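Local structure of transmembrane protease (Mus musculus, 2E7V) at residues A[2-13]-A[69-79]. The protein probably cleaves proteins as a membrane-anchored serine protease, with a SEA domain likely to lie outside the cell. Sequence-based numbering, arbitrary orientation.
Sequences KKAYFYHSSFQI and VVADVVMKFRS
K76 runs fully extended, its CG anti to the backbone N (chi1 179°), and F6 turns its CG anti to the carbonyl carbon (chi1 -73°), which sets the ring beside the lysine's methylenes. The evidence is a run of near-equal contacts: K76 CB and CD each lie 3.6 Å from F6 CE1, and K76 CE goes on past CZ to reach A4 CB. A serine here removes the chain beyond CB, which would probably leave F6 CZ and A4 CB without their lysine neighbours and hold the ring less firmly. V74 CG1 meets the same ring at CD1, 3.8 Å away. Further along this face, S10 OG donates to D72 OD1 over 2.6 Å, nearly along the carboxylate's C-O axis, while R63 forms a salt bridge with the other oxygen, OD2; D72 is thus held through both oxygens.

The backbones form an antiparallel ladder, 155° between strand directions, joining the two central strands of the SEA-domain sheet, whose other face packs on helices 28-46 and 85-96. On the helix-covered face the Y7 and F77 side chains cross at about a right angle, with Y7 CD2 3.8 Å from F77 CD1; F45 of helix 28-46 meets F77 edge-to-face, and the Y7 hydroxyl hydrogen-bonds R85 O. F11 likewise crosses V73, its CD2 3.6 Å from V73 CG2. Beyond it, I13 CD1 packs on A71 CB at 3.7 Å. One water bridges I13 and V69, donating to I13 O and accepting from V69 N, each at 2.8 Å.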
loop_
_atom_site.group_PDB
_atom_site.type_symbol
_atom_site.label_atom_id
_atom_site.label_comp_id
_atom_site.label_asym_id
_atom_site.label_seq_id
_atom_site.Cartn_x
_atom_site.Cartn_y
_atom_site.Cartn_z
ATOM N N LYS A 2 -23.389 -9.516 7.644
ATOM C CA LYS A 2 -22.038 -9.514 8.270
ATOM C C LYS A 2 -21.675 -8.139 8.829
ATOM O O LYS A 2 -22.550 -7.303 9.039
ATOM C CB LYS A 2 -20.997 -9.958 7.248
ATOM C CG LYS A 2 -21.043 -9.216 5.929
ATOM C CD LYS A 2 -19.897 -9.658 5.035
ATOM C CE LYS A 2 -19.907 -11.167 4.810
ATOM N NZ LYS A 2 -18.742 -11.624 3.995
ATOM N N LYS A 3 -20.386 -7.903 9.063
ATOM C CA LYS A 3 -19.932 -6.625 9.614
ATOM C C LYS A 3 -18.748 -6.035 8.849
ATOM O O LYS A 3 -17.985 -6.755 8.207
ATOM C CB LYS A 3 -19.548 -6.803 11.083
ATOM C CG LYS A 3 -18.377 -7.749 11.284
ATOM C CD LYS A 3 -18.624 -8.722 12.425
ATOM C CE LYS A 3 -18.752 -8.011 13.758
ATOM N NZ LYS A 3 -18.995 -8.983 14.866
ATOM N N ALA A 4 -18.593 -4.719 8.939
ATOM C CA ALA A 4 -17.508 -4.027 8.257
ATOM C C ALA A 4 -16.335 -3.749 9.188
ATOM O O ALA A 4 -16.523 -3.444 10.367
ATOM C CB ALA A 4 -18.024 -2.714 7.671
ATOM N N TYR A 5 -15.122 -3.859 8.647
ATOM C CA TYR A 5 -13.900 -3.604 9.400
ATOM C C TYR A 5 -13.000 -2.686 8.591
ATOM O O TYR A 5 -12.933 -2.794 7.363
ATOM C CB TYR A 5 -13.141 -4.912 9.656
ATOM C CG TYR A 5 -13.610 -5.721 10.843
ATOM C CD1 TYR A 5 -13.345 -7.087 10.925
ATOM C CD2 TYR A 5 -14.292 -5.120 11.901
ATOM C CE1 TYR A 5 -13.748 -7.838 12.029
ATOM C CE2 TYR A 5 -14.698 -5.858 13.013
ATOM C CZ TYR A 5 -14.422 -7.214 13.069
ATOM O OH TYR A 5 -14.814 -7.940 14.174
ATOM N N PHE A 6 -12.308 -1.787 9.281
ATOM C CA PHE A 6 -11.364 -0.888 8.639
ATOM C C PHE A 6 -9.981 -1.088 9.241
ATOM O O PHE A 6 -9.828 -1.270 10.460
ATOM C CB PHE A 6 -11.773 0.571 8.832
ATOM C CG PHE A 6 -12.951 0.984 8.008
ATOM C CD1 PHE A 6 -12.786 1.367 6.683
ATOM C CD2 PHE A 6 -14.234 0.989 8.557
ATOM C CE1 PHE A 6 -13.881 1.753 5.907
ATOM C CE2 PHE A 6 -15.339 1.374 7.790
ATOM C CZ PHE A 6 -15.161 1.757 6.462
ATOM N N TYR A 7 -8.977 -1.056 8.377
ATOM C CA TYR A 7 -7.597 -1.179 8.790
ATOM C C TYR A 7 -6.843 -0.091 8.046
ATOM O O TYR A 7 -7.206 0.278 6.933
ATOM C CB TYR A 7 -7.033 -2.548 8.404
ATOM C CG TYR A 7 -7.621 -3.665 9.216
ATOM C CD1 TYR A 7 -6.994 -4.120 10.382
ATOM C CD2 TYR A 7 -8.851 -4.217 8.864
ATOM C CE1 TYR A 7 -7.597 -5.101 11.186
ATOM C CE2 TYR A 7 -9.454 -5.184 9.650
ATOM C CZ TYR A 7 -8.830 -5.622 10.806
ATOM O OH TYR A 7 -9.466 -6.570 11.573
ATOM N N HIS A 8 -5.800 0.429 8.670
ATOM C CA HIS A 8 -4.980 1.447 8.040
ATOM C C HIS A 8 -3.532 1.240 8.423
ATOM O O HIS A 8 -3.235 0.701 9.491
ATOM C CB HIS A 8 -5.437 2.860 8.443
ATOM C CG HIS A 8 -5.198 3.204 9.881
ATOM N ND1 HIS A 8 -6.062 2.841 10.891
ATOM C CD2 HIS A 8 -4.188 3.884 10.478
ATOM C CE1 HIS A 8 -5.597 3.281 12.046
ATOM N NE2 HIS A 8 -4.459 3.918 11.823
ATOM N N SER A 9 -2.634 1.654 7.535
ATOM C CA SER A 9 -1.209 1.538 7.772
ATOM C C SER A 9 -0.495 2.627 6.995
ATOM O O SER A 9 -1.061 3.225 6.068
ATOM C CB SER A 9 -0.701 0.172 7.298
ATOM O OG SER A 9 -1.583 -0.858 7.709
ATOM N N SER A 10 0.744 2.897 7.390
ATOM C CA SER A 10 1.573 3.873 6.699
ATOM C C SER A 10 2.611 3.037 5.966
ATOM O O SER A 10 3.416 2.332 6.587
ATOM C CB SER A 10 2.252 4.811 7.692
ATOM O OG SER A 10 1.296 5.637 8.333
ATOM N N PHE A 11 2.564 3.088 4.643
ATOM C CA PHE A 11 3.472 2.319 3.810
ATOM C C PHE A 11 4.586 3.168 3.244
ATOM O O PHE A 11 4.342 4.246 2.688
ATOM C CB PHE A 11 2.739 1.731 2.609
ATOM C CG PHE A 11 1.726 0.688 2.949
ATOM C CD1 PHE A 11 2.100 -0.657 3.048
ATOM C CD2 PHE A 11 0.388 1.030 3.110
ATOM C CE1 PHE A 11 1.136 -1.646 3.297
ATOM C CE2 PHE A 11 -0.568 0.058 3.359
ATOM C CZ PHE A 11 -0.191 -1.290 3.450
ATOM N N GLN A 12 5.807 2.674 3.352
ATOM C CA GLN A 12 6.929 3.386 2.762
ATOM C C GLN A 12 6.749 3.207 1.246
ATOM O O GLN A 12 6.602 2.084 0.765
ATOM C CB GLN A 12 8.254 2.760 3.209
ATOM C CG GLN A 12 8.656 3.080 4.645
ATOM C CD GLN A 12 8.612 1.869 5.559
ATOM O OE1 GLN A 12 7.603 1.603 6.220
ATOM N NE2 GLN A 12 9.709 1.119 5.593
ATOM N N ILE A 13 6.748 4.301 0.492
ATOM C CA ILE A 13 6.576 4.206 -0.954
ATOM C C ILE A 13 7.962 4.254 -1.578
ATOM O O ILE A 13 8.532 5.323 -1.792
ATOM C CB ILE A 13 5.678 5.357 -1.487
ATOM C CG1 ILE A 13 4.327 5.343 -0.749
ATOM C CG2 ILE A 13 5.444 5.197 -2.990
ATOM C CD1 ILE A 13 3.593 3.977 -0.781
ATOM N N VAL A 69 8.732 9.124 0.335
ATOM C CA VAL A 69 7.292 9.247 0.511
ATOM C C VAL A 69 6.673 8.119 1.334
ATOM O O VAL A 69 7.096 6.965 1.253
ATOM C CB VAL A 69 6.582 9.267 -0.873
ATOM C CG1 VAL A 69 5.079 9.508 -0.695
ATOM C CG2 VAL A 69 7.218 10.323 -1.774
ATOM N N VAL A 70 5.669 8.466 2.136
ATOM C CA VAL A 70 4.937 7.482 2.929
ATOM C C VAL A 70 3.469 7.717 2.635
ATOM O O VAL A 70 3.016 8.862 2.606
ATOM C CB VAL A 70 5.154 7.638 4.439
ATOM C CG1 VAL A 70 4.117 6.803 5.188
ATOM C CG2 VAL A 70 6.537 7.178 4.817
ATOM N N ALA A 71 2.732 6.637 2.404
ATOM C CA ALA A 71 1.315 6.749 2.102
ATOM C C ALA A 71 0.458 6.185 3.230
ATOM O O ALA A 71 0.669 5.054 3.673
ATOM C CB ALA A 71 1.009 6.024 0.800
ATOM N N ASP A 72 -0.476 6.986 3.728
ATOM C CA ASP A 72 -1.374 6.497 4.764
ATOM C C ASP A 72 -2.546 5.924 3.974
ATOM O O ASP A 72 -3.208 6.633 3.212
ATOM C CB ASP A 72 -1.823 7.617 5.698
ATOM C CG ASP A 72 -0.657 8.249 6.443
ATOM O OD1 ASP A 72 0.301 7.525 6.798
ATOM O OD2 ASP A 72 -0.701 9.466 6.678
ATOM N N VAL A 73 -2.766 4.627 4.159
ATOM C CA VAL A 73 -3.782 3.866 3.431
ATOM C C VAL A 73 -4.863 3.229 4.303
ATOM O O VAL A 73 -4.560 2.600 5.331
ATOM C CB VAL A 73 -3.079 2.731 2.623
ATOM C CG1 VAL A 73 -4.102 1.882 1.860
ATOM C CG2 VAL A 73 -2.048 3.332 1.686
ATOM N N VAL A 74 -6.121 3.385 3.897
ATOM C CA VAL A 74 -7.235 2.782 4.626
ATOM C C VAL A 74 -7.723 1.593 3.796
ATOM O O VAL A 74 -7.812 1.688 2.573
ATOM C CB VAL A 74 -8.426 3.768 4.814
ATOM C CG1 VAL A 74 -9.668 3.002 5.260
ATOM C CG2 VAL A 74 -8.087 4.822 5.868
ATOM N N MET A 75 -8.013 0.479 4.460
ATOM C CA MET A 75 -8.509 -0.714 3.783
ATOM C C MET A 75 -9.798 -1.157 4.471
ATOM O O MET A 75 -9.838 -1.282 5.709
ATOM C CB MET A 75 -7.467 -1.850 3.832
ATOM C CG MET A 75 -6.172 -1.581 3.041
ATOM S SD MET A 75 -4.761 -2.611 3.618
ATOM C CE MET A 75 -4.362 -1.701 5.099
ATOM N N LYS A 76 -10.847 -1.379 3.672
ATOM C CA LYS A 76 -12.153 -1.815 4.185
ATOM C C LYS A 76 -12.477 -3.266 3.838
ATOM O O LYS A 76 -12.346 -3.678 2.672
ATOM C CB LYS A 76 -13.282 -0.937 3.629
ATOM C CG LYS A 76 -14.670 -1.364 4.117
ATOM C CD LYS A 76 -15.774 -0.419 3.680
ATOM C CE LYS A 76 -17.083 -0.775 4.383
ATOM N NZ LYS A 76 -18.179 0.167 4.056
ATOM N N PHE A 77 -12.917 -4.023 4.845
ATOM C CA PHE A 77 -13.284 -5.433 4.681
ATOM C C PHE A 77 -14.662 -5.746 5.261
ATOM O O PHE A 77 -15.129 -5.083 6.190
ATOM C CB PHE A 77 -12.269 -6.363 5.371
ATOM C CG PHE A 77 -10.866 -6.202 4.882
ATOM C CD1 PHE A 77 -10.059 -5.174 5.370
ATOM C CD2 PHE A 77 -10.362 -7.048 3.890
ATOM C CE1 PHE A 77 -8.769 -4.983 4.874
ATOM C CE2 PHE A 77 -9.071 -6.865 3.386
ATOM C CZ PHE A 77 -8.274 -5.826 3.880
ATOM N N ARG A 78 -15.297 -6.772 4.703
ATOM C CA ARG A 78 -16.600 -7.232 5.161
ATOM C C ARG A 78 -16.313 -8.597 5.794
ATOM O O ARG A 78 -15.462 -9.338 5.299
ATOM C CB ARG A 78 -17.556 -7.425 3.977
ATOM C CG ARG A 78 -17.225 -8.654 3.120
ATOM C CD ARG A 78 -18.333 -9.041 2.129
ATOM N NE ARG A 78 -18.230 -8.366 0.834
ATOM C CZ ARG A 78 -18.566 -7.100 0.613
ATOM N NH1 ARG A 78 -19.034 -6.350 1.603
ATOM N NH2 ARG A 78 -18.433 -6.582 -0.602
ATOM N N SER A 79 -16.993 -8.930 6.885
ATOM C CA SER A 79 -16.780 -10.231 7.516
ATOM C C SER A 79 -17.556 -10.346 8.820
ATOM O O SER A 79 -18.775 -10.179 8.838
ATOM C CB SER A 79 -15.288 -10.463 7.772
ATOM O OG SER A 79 -14.994 -11.848 7.869
HETATM O O HOH W 1 10.372 7.350 -1.146
#